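Local structure of putative prolyl-tRNA synthetase (Leishmania major, 5XIL) at residues A[6-11]-A[277-282]; A[22-27]-A[39-44]; A[60-65]-A[130-135]; A[285-290]-A[394-399]; A[291-296]-A[326-331]. The protein probably catalyses the ATP-dependent attachment of L-proline to tRNA(Pro), releasing AMP and diphosphate, as a step of protein synthesis. All coordinates share one frame; numbering follows the deposited sequence.

Interaction 1 of 5, residues A[6-11]-A[277-282]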
# COMPACT_ATOMS: atom_id res chain seq x y z
N ALA A 6 1.32 -8.71 -33.18
CA ALA A 6 1.99 -9.49 -34.21
C ALA A 6 1.59 -10.96 -34.29
O ALA A 6 1.98 -11.66 -35.25
CB ALA A 6 3.52 -9.37 -34.09
N ALA A 7 0.80 -11.46 -33.36
CA ALA A 7 0.35 -12.85 -33.43
C ALA A 7 -1.05 -12.87 -32.90
O ALA A 7 -1.37 -12.04 -32.04
CB ALA A 7 1.22 -13.75 -32.60
N LYS A 8 -1.87 -13.79 -33.41
CA LYS A 8 -3.21 -14.02 -32.90
C LYS A 8 -3.13 -14.94 -31.68
O LYS A 8 -2.24 -15.84 -31.61
CB LYS A 8 -4.13 -14.63 -33.97
CG LYS A 8 -4.61 -13.66 -35.01
CD LYS A 8 -5.80 -14.20 -35.81
CE LYS A 8 -6.13 -13.20 -36.92
NZ LYS A 8 -7.36 -13.46 -37.73
N ARG A 9 -4.05 -14.71 -30.74
CA ARG A 9 -4.08 -15.55 -29.52
C ARG A 9 -4.25 -17.02 -29.84
O ARG A 9 -3.65 -17.87 -29.19
CB ARG A 9 -5.25 -15.18 -28.64
CG ARG A 9 -5.03 -13.95 -27.85
CD ARG A 9 -6.36 -13.35 -27.44
NE ARG A 9 -7.17 -14.34 -26.77
CZ ARG A 9 -7.20 -14.51 -25.44
NH1 ARG A 9 -6.48 -13.77 -24.61
NH2 ARG A 9 -7.96 -15.48 -24.96
N GLU A 10 -5.08 -17.29 -30.85
CA GLU A 10 -5.48 -18.67 -31.27
C GLU A 10 -4.37 -19.38 -32.00
O GLU A 10 -4.42 -20.61 -32.15
CB GLU A 10 -6.73 -18.63 -32.18
CG GLU A 10 -8.01 -18.07 -31.55
CD GLU A 10 -8.10 -16.54 -31.48
OE1 GLU A 10 -7.31 -15.82 -32.13
OE2 GLU A 10 -8.99 -16.03 -30.73
N GLU A 11 -3.34 -18.63 -32.40
CA GLU A 11 -2.28 -19.17 -33.23
C GLU A 11 -0.96 -19.30 -32.59
O GLU A 11 -0.29 -20.29 -32.81
CB GLU A 11 -2.12 -18.36 -34.50
CG GLU A 11 -3.38 -18.37 -35.33
CD GLU A 11 -3.83 -19.76 -35.70
OE1 GLU A 11 -2.98 -20.60 -36.06
OE2 GLU A 11 -5.04 -20.01 -35.68
N GLY A 277 -7.57 -10.05 -22.99
CA GLY A 277 -6.84 -9.51 -24.10
C GLY A 277 -7.40 -10.13 -25.36
O GLY A 277 -7.93 -11.25 -25.34
N ASP A 278 -7.35 -9.38 -26.47
CA ASP A 278 -7.86 -9.91 -27.74
C ASP A 278 -6.87 -9.73 -28.84
O ASP A 278 -5.68 -9.38 -28.60
CB ASP A 278 -9.23 -9.32 -28.04
CG ASP A 278 -9.18 -7.79 -28.34
OD1 ASP A 278 -8.10 -7.32 -28.54
OD2 ASP A 278 -10.30 -7.15 -28.28
N ASN A 279 -7.28 -10.01 -30.10
CA ASN A 279 -6.29 -9.89 -31.18
C ASN A 279 -5.84 -8.47 -31.56
O ASN A 279 -4.83 -8.27 -32.27
CB ASN A 279 -6.72 -10.75 -32.37
CG ASN A 279 -6.57 -12.23 -32.05
OD1 ASN A 279 -5.73 -12.57 -31.24
ND2 ASN A 279 -7.47 -13.04 -32.52
N ARG A 280 -6.51 -7.48 -30.97
CA ARG A 280 -6.11 -6.07 -31.13
C ARG A 280 -5.24 -5.58 -29.97
O ARG A 280 -4.69 -4.47 -30.05
CB ARG A 280 -7.39 -5.21 -31.27
CG ARG A 280 -8.24 -5.59 -32.47
CD ARG A 280 -9.63 -4.99 -32.39
NE ARG A 280 -9.53 -3.60 -32.81
CZ ARG A 280 -9.41 -3.20 -34.08
NH1 ARG A 280 -9.44 -4.07 -35.09
NH2 ARG A 280 -9.28 -1.90 -34.33
N GLY A 281 -5.09 -6.36 -28.89
CA GLY A 281 -4.23 -5.97 -27.79
C GLY A 281 -4.85 -6.26 -26.44
O GLY A 281 -5.81 -7.03 -26.32
N MET A 282 -4.37 -5.54 -25.45
CA MET A 282 -5.00 -5.61 -24.11
C MET A 282 -6.43 -5.00 -24.09
O MET A 282 -6.78 -4.18 -24.94
CB MET A 282 -4.05 -4.93 -23.13
CG MET A 282 -4.47 -5.01 -21.66
SD MET A 282 -4.85 -6.71 -21.20
CE MET A 282 -5.63 -6.63 -19.56

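Interaction 2 of 5, residues A[22-27]-A[39-44]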
# COMPACT_ATOMS: atom_id res chain seq x y z
N THR A 22 4.42 -5.85 -23.83
CA THR A 22 5.46 -4.88 -24.24
C THR A 22 4.86 -3.64 -24.88
O THR A 22 5.15 -2.55 -24.45
CB THR A 22 6.51 -5.54 -25.16
OG1 THR A 22 5.85 -6.12 -26.27
CG2 THR A 22 7.17 -6.64 -24.50
N LYS A 23 4.01 -3.83 -25.89
CA LYS A 23 3.37 -2.72 -26.62
C LYS A 23 2.41 -1.94 -25.75
O LYS A 23 2.30 -0.77 -25.91
CB LYS A 23 2.67 -3.22 -27.91
CG LYS A 23 3.63 -3.50 -29.06
CD LYS A 23 2.84 -4.13 -30.20
CE LYS A 23 3.53 -4.09 -31.55
NZ LYS A 23 2.77 -4.97 -32.52
N ALA A 24 1.79 -2.58 -24.76
CA ALA A 24 0.86 -1.88 -23.85
C ALA A 24 1.61 -1.20 -22.71
O ALA A 24 1.00 -0.59 -21.84
CB ALA A 24 -0.19 -2.83 -23.31
N GLU A 25 2.94 -1.25 -22.75
CA GLU A 25 3.77 -0.62 -21.72
C GLU A 25 3.57 -1.15 -20.33
O GLU A 25 3.61 -0.38 -19.41
CB GLU A 25 3.63 0.90 -21.75
CG GLU A 25 3.99 1.40 -23.12
CD GLU A 25 3.80 2.90 -23.28
OE1 GLU A 25 2.82 3.51 -22.77
OE2 GLU A 25 4.64 3.43 -23.97
N MET A 26 3.33 -2.46 -20.19
CA MET A 26 3.13 -3.07 -18.95
C MET A 26 4.42 -3.50 -18.27
O MET A 26 4.53 -3.40 -17.07
CB MET A 26 2.19 -4.26 -19.04
CG MET A 26 0.79 -3.77 -19.41
SD MET A 26 -0.46 -5.04 -19.66
CE MET A 26 -1.14 -5.28 -18.04
N ILE A 27 5.37 -3.97 -19.06
CA ILE A 27 6.64 -4.42 -18.54
C ILE A 27 7.74 -3.96 -19.45
O ILE A 27 7.52 -3.77 -20.65
CB ILE A 27 6.78 -5.93 -18.38
CG1 ILE A 27 6.74 -6.64 -19.71
CG2 ILE A 27 5.76 -6.56 -17.47
CD1 ILE A 27 7.77 -7.76 -19.71
N ARG A 39 5.89 -1.46 -15.20
CA ARG A 39 5.59 -0.12 -15.48
C ARG A 39 4.16 0.25 -14.99
O ARG A 39 3.37 -0.63 -14.66
CB ARG A 39 5.70 0.09 -16.99
CG ARG A 39 7.09 -0.25 -17.52
CD ARG A 39 7.25 0.14 -19.01
NE ARG A 39 7.27 1.60 -19.11
CZ ARG A 39 7.35 2.26 -20.26
NH1 ARG A 39 7.40 1.62 -21.39
NH2 ARG A 39 7.41 3.56 -20.27
N PRO A 40 3.85 1.56 -14.93
CA PRO A 40 2.57 1.96 -14.33
C PRO A 40 1.33 1.37 -14.91
O PRO A 40 0.41 1.18 -14.14
CB PRO A 40 2.53 3.48 -14.53
CG PRO A 40 3.98 3.80 -14.51
CD PRO A 40 4.67 2.74 -15.22
N TRP A 41 1.27 1.10 -16.21
CA TRP A 41 0.02 0.61 -16.73
C TRP A 41 -0.41 -0.70 -16.10
O TRP A 41 -1.63 -0.98 -15.89
CB TRP A 41 0.10 0.50 -18.24
CG TRP A 41 -1.19 0.29 -18.95
CD1 TRP A 41 -1.58 -0.82 -19.67
CD2 TRP A 41 -2.28 1.24 -19.05
NE1 TRP A 41 -2.84 -0.62 -20.19
CE2 TRP A 41 -3.29 0.62 -19.81
CE3 TRP A 41 -2.49 2.55 -18.57
CZ2 TRP A 41 -4.51 1.28 -20.12
CZ3 TRP A 41 -3.69 3.20 -18.90
CH2 TRP A 41 -4.69 2.55 -19.63
N ALA A 42 0.58 -1.55 -15.85
CA ALA A 42 0.36 -2.76 -15.10
C ALA A 42 0.36 -2.59 -13.57
O ALA A 42 -0.47 -3.16 -12.85
CB ALA A 42 1.36 -3.80 -15.51
N TYR A 43 1.34 -1.86 -13.04
CA TYR A 43 1.42 -1.63 -11.60
C TYR A 43 0.15 -1.05 -10.96
O TYR A 43 -0.21 -1.42 -9.85
CB TYR A 43 2.66 -0.78 -11.20
CG TYR A 43 2.96 -0.96 -9.73
CD1 TYR A 43 3.66 -2.10 -9.28
CD2 TYR A 43 2.42 -0.12 -8.76
CE1 TYR A 43 3.89 -2.30 -7.92
CE2 TYR A 43 2.66 -0.32 -7.40
CZ TYR A 43 3.41 -1.43 -7.02
OH TYR A 43 3.61 -1.69 -5.70
N TYR A 44 -0.52 -0.14 -11.66
CA TYR A 44 -1.78 0.46 -11.17
C TYR A 44 -2.73 -0.64 -10.80
O TYR A 44 -3.49 -0.52 -9.81
CB TYR A 44 -2.44 1.34 -12.21
CG TYR A 44 -3.59 2.06 -11.66
CD1 TYR A 44 -3.40 3.20 -10.89
CD2 TYR A 44 -4.89 1.64 -11.93
CE1 TYR A 44 -4.50 3.88 -10.34
CE2 TYR A 44 -6.00 2.28 -11.40
CZ TYR A 44 -5.79 3.40 -10.60
OH TYR A 44 -6.85 4.05 -10.08
O HOH W 1 3.10 2.15 -18.28
O HOH W 2 7.74 3.27 -23.68

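Interaction 3 of 5, residues A[60-65]-A[130-135]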
# COMPACT_ATOMS: atom_id res chain seq x y z
N LEU A 60 -11.88 -7.51 8.08
CA LEU A 60 -12.05 -8.77 8.78
C LEU A 60 -11.42 -8.84 10.15
O LEU A 60 -11.82 -9.66 10.94
CB LEU A 60 -11.56 -9.95 7.96
CG LEU A 60 -12.41 -10.32 6.77
CD1 LEU A 60 -11.63 -11.23 5.84
CD2 LEU A 60 -13.71 -10.97 7.13
N GLY A 61 -10.39 -8.06 10.39
CA GLY A 61 -9.71 -8.03 11.67
C GLY A 61 -8.26 -8.41 11.56
O GLY A 61 -7.61 -8.51 12.54
N VAL A 62 -7.74 -8.63 10.36
CA VAL A 62 -6.33 -8.94 10.20
C VAL A 62 -5.48 -7.71 10.26
O VAL A 62 -5.84 -6.68 9.75
CB VAL A 62 -6.09 -9.77 8.90
CG1 VAL A 62 -4.68 -10.27 8.81
CG2 VAL A 62 -6.99 -10.98 8.86
N GLU A 63 -4.32 -7.77 10.92
CA GLU A 63 -3.44 -6.61 10.96
C GLU A 63 -2.17 -6.80 10.15
O GLU A 63 -1.61 -7.87 10.07
CB GLU A 63 -3.08 -6.33 12.42
CG GLU A 63 -4.31 -6.12 13.32
CD GLU A 63 -3.92 -5.92 14.76
OE1 GLU A 63 -3.56 -6.88 15.44
OE2 GLU A 63 -3.73 -4.76 15.15
N ASP A 64 -1.71 -5.72 9.57
CA ASP A 64 -0.48 -5.72 8.82
C ASP A 64 0.71 -5.59 9.74
O ASP A 64 0.60 -5.04 10.83
CB ASP A 64 -0.53 -4.59 7.79
CG ASP A 64 -1.27 -4.96 6.52
OD1 ASP A 64 -2.18 -5.80 6.49
OD2 ASP A 64 -0.98 -4.32 5.50
N CYS A 65 1.84 -6.15 9.31
CA CYS A 65 3.10 -6.08 9.99
C CYS A 65 4.30 -6.20 8.99
O CYS A 65 4.07 -6.33 7.81
CB CYS A 65 3.20 -7.21 11.02
SG CYS A 65 3.26 -8.84 10.26
N PRO A 130 -7.00 -14.46 18.90
CA PRO A 130 -6.23 -14.91 17.72
C PRO A 130 -5.03 -14.03 17.35
O PRO A 130 -4.99 -12.84 17.70
CB PRO A 130 -7.28 -14.88 16.63
CG PRO A 130 -8.14 -13.72 17.00
CD PRO A 130 -8.29 -13.84 18.51
N VAL A 131 -4.02 -14.59 16.71
CA VAL A 131 -2.93 -13.81 16.14
C VAL A 131 -3.27 -13.75 14.65
O VAL A 131 -3.40 -14.82 14.04
CB VAL A 131 -1.56 -14.48 16.37
CG1 VAL A 131 -0.40 -13.79 15.63
CG2 VAL A 131 -1.25 -14.44 17.86
N ARG A 132 -3.47 -12.54 14.08
CA ARG A 132 -3.89 -12.46 12.67
C ARG A 132 -3.07 -11.38 11.99
O ARG A 132 -3.24 -10.17 12.24
CB ARG A 132 -5.36 -12.07 12.59
CG ARG A 132 -6.30 -13.01 13.35
CD ARG A 132 -7.68 -12.45 13.46
NE ARG A 132 -8.34 -12.60 12.19
CZ ARG A 132 -9.52 -12.05 11.94
NH1 ARG A 132 -10.12 -11.34 12.92
NH2 ARG A 132 -10.10 -12.25 10.79
N LEU A 133 -2.14 -11.82 11.18
CA LEU A 133 -1.10 -10.94 10.60
C LEU A 133 -0.98 -11.13 9.07
O LEU A 133 -1.08 -12.26 8.58
CB LEU A 133 0.25 -11.18 11.26
CG LEU A 133 0.30 -10.89 12.80
CD1 LEU A 133 1.59 -11.34 13.41
CD2 LEU A 133 0.01 -9.44 13.14
N ASN A 134 -0.77 -10.03 8.37
CA ASN A 134 -0.62 -9.98 6.97
C ASN A 134 0.59 -9.17 6.63
O ASN A 134 0.93 -8.17 7.30
CB ASN A 134 -1.87 -9.32 6.36
CG ASN A 134 -1.79 -9.18 4.87
OD1 ASN A 134 -1.70 -10.19 4.17
ND2 ASN A 134 -1.74 -7.95 4.36
N MET A 135 1.22 -9.52 5.52
CA MET A 135 2.35 -8.79 4.99
C MET A 135 2.19 -8.62 3.49
O MET A 135 1.72 -9.53 2.82
CB MET A 135 3.60 -9.63 5.20
CG MET A 135 3.97 -9.79 6.62
SD MET A 135 5.46 -10.84 6.76
CE MET A 135 4.84 -12.37 6.14
O HOH W 3 -3.63 -9.46 14.96

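Interaction 4 of 5, residues A[285-290]-A[394-399]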
# COMPACT_ATOMS: atom_id res chain seq x y z
N PRO A 285 -9.84 -4.20 -17.73
CA PRO A 285 -11.04 -4.03 -16.93
C PRO A 285 -11.07 -2.59 -16.35
O PRO A 285 -10.08 -2.09 -15.79
CB PRO A 285 -10.86 -5.09 -15.81
CG PRO A 285 -9.96 -6.08 -16.41
CD PRO A 285 -8.97 -5.25 -17.15
N PRO A 286 -12.23 -1.93 -16.43
CA PRO A 286 -12.26 -0.49 -16.10
C PRO A 286 -11.95 -0.12 -14.67
O PRO A 286 -11.39 0.94 -14.43
CB PRO A 286 -13.69 -0.07 -16.48
CG PRO A 286 -14.49 -1.29 -16.50
CD PRO A 286 -13.54 -2.44 -16.88
N ARG A 287 -12.25 -1.01 -13.71
CA ARG A 287 -11.98 -0.71 -12.35
C ARG A 287 -10.51 -0.73 -12.03
O ARG A 287 -10.10 -0.21 -10.93
CB ARG A 287 -12.81 -1.57 -11.38
CG ARG A 287 -14.33 -1.39 -11.58
CD ARG A 287 -15.09 -2.50 -10.89
NE ARG A 287 -16.56 -2.38 -11.06
CZ ARG A 287 -17.43 -3.24 -10.61
NH1 ARG A 287 -17.00 -4.30 -9.95
NH2 ARG A 287 -18.74 -3.03 -10.83
N VAL A 288 -9.66 -1.27 -12.92
CA VAL A 288 -8.24 -1.20 -12.62
C VAL A 288 -7.47 -0.52 -13.72
O VAL A 288 -6.27 -0.63 -13.84
CB VAL A 288 -7.66 -2.64 -12.34
CG1 VAL A 288 -8.28 -3.26 -11.12
CG2 VAL A 288 -7.81 -3.57 -13.56
N ALA A 289 -8.17 0.21 -14.57
CA ALA A 289 -7.54 0.93 -15.66
C ALA A 289 -7.01 2.29 -15.17
O ALA A 289 -7.80 3.11 -14.67
CB ALA A 289 -8.49 1.13 -16.85
N SER A 290 -5.71 2.49 -15.33
CA SER A 290 -5.07 3.68 -14.81
C SER A 290 -5.68 4.90 -15.51
O SER A 290 -5.90 5.95 -14.87
CB SER A 290 -3.59 3.62 -15.12
OG SER A 290 -3.02 4.76 -14.59
N LEU A 394 -21.42 3.98 -18.15
CA LEU A 394 -20.95 3.19 -19.23
C LEU A 394 -19.71 2.31 -18.83
O LEU A 394 -19.61 1.15 -19.27
CB LEU A 394 -20.54 4.06 -20.37
CG LEU A 394 -20.02 3.39 -21.61
CD1 LEU A 394 -20.87 2.21 -22.05
CD2 LEU A 394 -19.95 4.48 -22.69
N LEU A 395 -18.83 2.89 -18.04
CA LEU A 395 -17.70 2.08 -17.47
C LEU A 395 -18.21 0.94 -16.57
O LEU A 395 -17.62 -0.15 -16.54
CB LEU A 395 -16.74 2.97 -16.72
CG LEU A 395 -15.91 3.86 -17.61
CD1 LEU A 395 -15.30 4.93 -16.68
CD2 LEU A 395 -14.85 3.12 -18.45
N GLU A 396 -19.32 1.09 -15.86
CA GLU A 396 -19.81 -0.02 -15.07
C GLU A 396 -20.41 -1.06 -15.96
O GLU A 396 -20.30 -2.25 -15.68
CB GLU A 396 -20.81 0.46 -13.99
CG GLU A 396 -20.11 1.09 -12.82
CD GLU A 396 -19.31 0.04 -12.00
OE1 GLU A 396 -19.92 -0.72 -11.23
OE2 GLU A 396 -18.08 -0.03 -12.12
N ASP A 397 -21.08 -0.65 -17.05
CA ASP A 397 -21.57 -1.61 -18.02
C ASP A 397 -20.43 -2.37 -18.70
O ASP A 397 -20.54 -3.59 -18.93
CB ASP A 397 -22.47 -0.95 -19.08
CG ASP A 397 -22.98 -1.94 -20.05
OD1 ASP A 397 -23.76 -2.84 -19.67
OD2 ASP A 397 -22.51 -1.87 -21.18
N VAL A 398 -19.38 -1.67 -19.04
CA VAL A 398 -18.21 -2.32 -19.57
C VAL A 398 -17.71 -3.44 -18.61
O VAL A 398 -17.47 -4.58 -19.11
CB VAL A 398 -17.09 -1.35 -19.86
CG1 VAL A 398 -15.75 -2.11 -20.10
CG2 VAL A 398 -17.44 -0.45 -21.06
N HIS A 399 -17.54 -3.13 -17.34
CA HIS A 399 -17.19 -4.19 -16.36
C HIS A 399 -18.13 -5.39 -16.46
O HIS A 399 -17.69 -6.57 -16.60
CB HIS A 399 -17.22 -3.70 -14.93
CG HIS A 399 -16.86 -4.76 -13.93
ND1 HIS A 399 -15.54 -5.06 -13.63
CD2 HIS A 399 -17.61 -5.67 -13.28
CE1 HIS A 399 -15.51 -6.07 -12.77
NE2 HIS A 399 -16.74 -6.49 -12.58
O HOH W 4 -13.03 -3.74 -13.89

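Interaction 5 of 5, residues A[291-296]-A[326-331]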
# COMPACT_ATOMS: atom_id res chain seq x y z
N THR A 291 -5.85 4.78 -16.81
CA THR A 291 -6.70 5.67 -17.60
C THR A 291 -7.93 4.89 -18.04
O THR A 291 -7.80 3.87 -18.67
CB THR A 291 -5.96 6.26 -18.79
OG1 THR A 291 -4.90 7.04 -18.26
CG2 THR A 291 -6.87 7.13 -19.69
N GLN A 292 -9.11 5.43 -17.75
CA GLN A 292 -10.37 4.77 -18.09
C GLN A 292 -10.92 5.31 -19.42
O GLN A 292 -11.56 4.59 -20.20
CB GLN A 292 -11.34 5.03 -16.98
CG GLN A 292 -11.06 4.24 -15.70
CD GLN A 292 -12.01 4.59 -14.58
OE1 GLN A 292 -12.28 5.77 -14.32
NE2 GLN A 292 -12.59 3.59 -13.95
N VAL A 293 -10.64 6.58 -19.66
CA VAL A 293 -11.12 7.26 -20.89
C VAL A 293 -10.01 8.07 -21.48
O VAL A 293 -9.40 8.90 -20.81
CB VAL A 293 -12.31 8.19 -20.60
CG1 VAL A 293 -12.76 8.89 -21.89
CG2 VAL A 293 -13.42 7.52 -19.82
N ILE A 294 -9.72 7.87 -22.75
CA ILE A 294 -8.78 8.68 -23.44
C ILE A 294 -9.55 9.59 -24.41
O ILE A 294 -10.35 9.14 -25.16
CB ILE A 294 -7.72 7.88 -24.18
CG1 ILE A 294 -6.57 8.77 -24.71
CG2 ILE A 294 -8.28 7.06 -25.31
CD1 ILE A 294 -5.68 9.29 -23.63
N ILE A 295 -9.18 10.84 -24.43
CA ILE A 295 -9.83 11.88 -25.32
C ILE A 295 -8.84 12.27 -26.45
O ILE A 295 -7.75 12.75 -26.18
CB ILE A 295 -10.22 13.11 -24.48
CG1 ILE A 295 -11.12 12.73 -23.32
CG2 ILE A 295 -10.84 14.22 -25.36
CD1 ILE A 295 -11.15 13.78 -22.23
N ILE A 296 -9.22 12.05 -27.70
CA ILE A 296 -8.36 12.32 -28.80
C ILE A 296 -9.09 13.25 -29.77
O ILE A 296 -10.18 12.90 -30.21
CB ILE A 296 -8.04 11.03 -29.53
CG1 ILE A 296 -7.43 10.01 -28.54
CG2 ILE A 296 -7.15 11.30 -30.73
CD1 ILE A 296 -7.20 8.63 -29.10
N GLY A 326 -15.87 14.43 -11.89
CA GLY A 326 -16.91 13.46 -11.64
C GLY A 326 -16.39 12.07 -11.28
O GLY A 326 -17.14 11.13 -11.23
N GLY A 327 -15.08 11.93 -11.07
CA GLY A 327 -14.54 10.66 -10.58
C GLY A 327 -14.00 9.74 -11.66
O GLY A 327 -13.53 8.67 -11.34
N VAL A 328 -14.07 10.12 -12.94
CA VAL A 328 -13.65 9.25 -14.04
C VAL A 328 -12.21 9.56 -14.34
O VAL A 328 -11.84 10.75 -14.34
CB VAL A 328 -14.46 9.57 -15.31
CG1 VAL A 328 -13.87 8.86 -16.55
CG2 VAL A 328 -15.94 9.25 -15.07
N ARG A 329 -11.39 8.54 -14.55
CA ARG A 329 -9.98 8.74 -14.85
C ARG A 329 -9.84 9.02 -16.33
O ARG A 329 -9.72 8.10 -17.14
CB ARG A 329 -9.16 7.51 -14.46
CG ARG A 329 -9.05 7.30 -12.96
CD ARG A 329 -7.97 6.28 -12.63
NE ARG A 329 -8.41 4.91 -12.88
CZ ARG A 329 -9.37 4.29 -12.19
NH1 ARG A 329 -9.98 4.92 -11.20
NH2 ARG A 329 -9.71 3.05 -12.50
N ALA A 330 -9.85 10.30 -16.70
CA ALA A 330 -9.75 10.66 -18.11
C ALA A 330 -8.46 11.36 -18.38
O ALA A 330 -7.93 12.03 -17.50
CB ALA A 330 -10.93 11.57 -18.53
N ARG A 331 -8.01 11.27 -19.61
CA ARG A 331 -6.92 12.08 -20.06
C ARG A 331 -6.99 12.33 -21.54
O ARG A 331 -7.69 11.62 -22.24
CB ARG A 331 -5.62 11.47 -19.65
CG ARG A 331 -5.25 10.18 -20.22
CD ARG A 331 -3.73 10.05 -20.04
NE ARG A 331 -3.08 10.87 -21.06
CZ ARG A 331 -1.78 10.88 -21.31
NH1 ARG A 331 -0.95 10.11 -20.60
NH2 ARG A 331 -1.32 11.68 -22.28
O HOH W 5 -13.64 6.11 -12.09

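Interaction 1 of 5, residues A[6-11]-A[277-282]
The type I beta turn D278–G281, just past helix 267-276, docks the loop that leads into helix 13-23, and the N279 amide does the joining. N279 OD1 accepts from the backbone N of R9 at 2.8 Å, nearly straight (171°), while its ND2 donates to OE1 of E10, also at 2.8 Å. This second bond lies in the amide plane and uses the syn lone pair of OE1. A bend at chi2 (80°) folds the E10 carboxylate back to meet it. With both ends held, the rotation of the amide is fixed. K8 crosses it at about a right angle, its CG 3.8 Å from CG of N279. In the conformer modelled here, one of two, the R9 guanidinium has G277 O over one face, NH1 donates to M274 O, and the side chain comes within about 4 Å of that of E219, a magnesium ligand together with H413. Inside the turn, D278 OD1 accepts from R280 N at 2.9 Å, and D278 OD2 forms a salt bridge with R373. The arrangement is an Asx turn superimposed on a type I beta turn, with N279, its second residue, bonded to the neighbouring loop.

Interaction 2 of 5, residues A[22-27]-A[39-44]
With CG anti to its own carbonyl carbon (chi1 -58°) and the chain turned at chi3 (70°), R39 carries its guanidinium back over E25, whose CB lies over one face of the group. R39 NH1 is 3.8 Å from CG of E25. The opposite charges stop short of a salt bridge: OE2 of E25 stands well out of the guanidinium plane, and a water in that plane relays between them, accepting from R39 NH1 at 2.8 Å and donating to OE2. The remaining E25 oxygen, OE1, pairs with K350. E25, with positive phi, closes helix 13-23 in a Schellman motif, and R39 occupies the N-cap position of helix 40-60, its backbone N bonded to M26 O at 3.0 Å. A second water accepts from W41 N at 3.0 Å and donates to E25 O at 2.8 Å, tying the new helix to the end of the old one. M26 sits at the edge of the W41 ring, its CG 3.8 Å from CD1 and its sulfur in a Met-aromatic contact, while its CB lies 3.7 Å from CB of A42. W41 NE1 donates to K350 O, and R39 makes a cation-pi contact with W122 of the second subunit.

Interaction 3 of 5, residues A[60-65]-A[130-135]
The guanidinium of R132 lies flat against the chain turn before strand 63-64: one face carries G61 C near the rim and V62 N over the centre, and at its edge stands L60 O. R132 NH1 and NH2 each give L60 O a weak bond at 3.1 Å, bent to 132°, while NH2 also has E174 as a salt-bridge partner. G61, at positive phi, ends helix 40-60 in a Schellman motif and has no side chain in the way. D64 and N134 run side by side: N134 ND2 reaches D64 OD1 at 3.1 Å within its own amide plane but well above the carboxylate plane, and N134 OD1 accepts from Q159. The backbones join through E63 N to R132 O (2.9 Å), N134 N to E63 O (2.9 Å) and C65 N to N134 O (3.0 Å). SG of C65 touches both CB of L133 (3.9 Å) and CG of M135 (3.8 Å). P40 and Y43 of the second subunit pack on E63 and L133, and on D64, respectively. A long helix followed by a strand at the dimer interface is consistent with motif 1 of class II synthetases, here paired in parallel with strand 131-139.

Interaction 4 of 5, residues A[285-290]-A[394-399]
R287 NH2 meets E396 OE1 at 2.6 Å, the shorter arm of a side-on salt bridge whose other arm runs from NE to OE2 at 3.0 Å. Guanidinium and carboxylate are nearly coplanar, 15° apart. NE lies on the syn lone pair of OE2, whereas NH2 approaches OE1 from the syn side but tilted out of plane. E396 achieves this by folding at chi2 (-69°), while R287 stays extended from CG to NE. The grip fixes the rotation of the guanidinium, and the H399 ring then lies flat on one of its faces, centres 3.7 Å apart and planes at 8°. CD of R287 adds a CH-pi contact over the same ring, and NH1 donates to Q188 O. A water in the plane of the ring joins H399 ND1 to R287 N, 2.8 Å from each. Beside this polar cluster P286 sits on the helix surface, its CG 3.3 Å from L395 O and 3.9 Å from CG1 of V398. Helix 387-412 thus receives the 3-10 turn on one flank, and its L395 also touches L354 of strand 354-358, while V288 reaches V45 of helix 40-60, and P285 reaches M272 of helix 267-276.

Interaction 5 of 5, residues A[291-296]-A[326-331]
V293 and A330 sit at the centre of a parallel pairing between strands 293-297 and 330-332, the two strands of a beta-alpha-beta unit in the anticodon-binding domain. The tight side is apolar: CG2 of V293 meets CG1 of V328 at 3.6 Å, and helices 306-325 and 387-412 close over this layer. The strands are laced by R331 N to V293 O (3.0 Å) and I295 N to R331 O (2.8 Å), while R329 O accepts from both Q292 N and V293 N. The looser side is that of R331, which is exposed, although W347 of helix 340-350 touches both it and I294. R331 meets residues 291-296 mainly through its aliphatic part: with chi1 at 65°, its CG is brought 3.5 Å from CG2 of T291 and 3.6 Å from CD1 of I294. At the Q292–R329 end the contact is polar: the Q292 amide stacks on one face of the R329 guanidinium, planes 21° apart, held by NE2 to P286 O while R329 NE bonds A289 O. OE1 of Q292 accepts from R329 N at 2.9 Å, almost straight at 175°, and also from a water 2.6 Å away that donates in turn to G327 O.

Interaction 1 spans the chain from its N-terminal loop to residues 277-282, and interactions 2 and 3 are nested within that span; interactions 4 and 5 follow, with 5 inside 4. Interactions 2, 4 and 5 touch one another around helix 40-60: Y44 and W41 rest on S290, and Y44 also reaches R329. Interactions 4 and 5, centres about 11 Å apart, share the linker that enters the anticodon-binding domain. Interaction 3 stands apart at the far end of helix 40-60, its centre about 41 Å from that of interaction 1. Helix 40-60 thus links interactions 2 and 3, at the dimer interface, with 4 and 5, at the anticodon-binding domain; interaction 1 meets interaction 2 through A6 and K23.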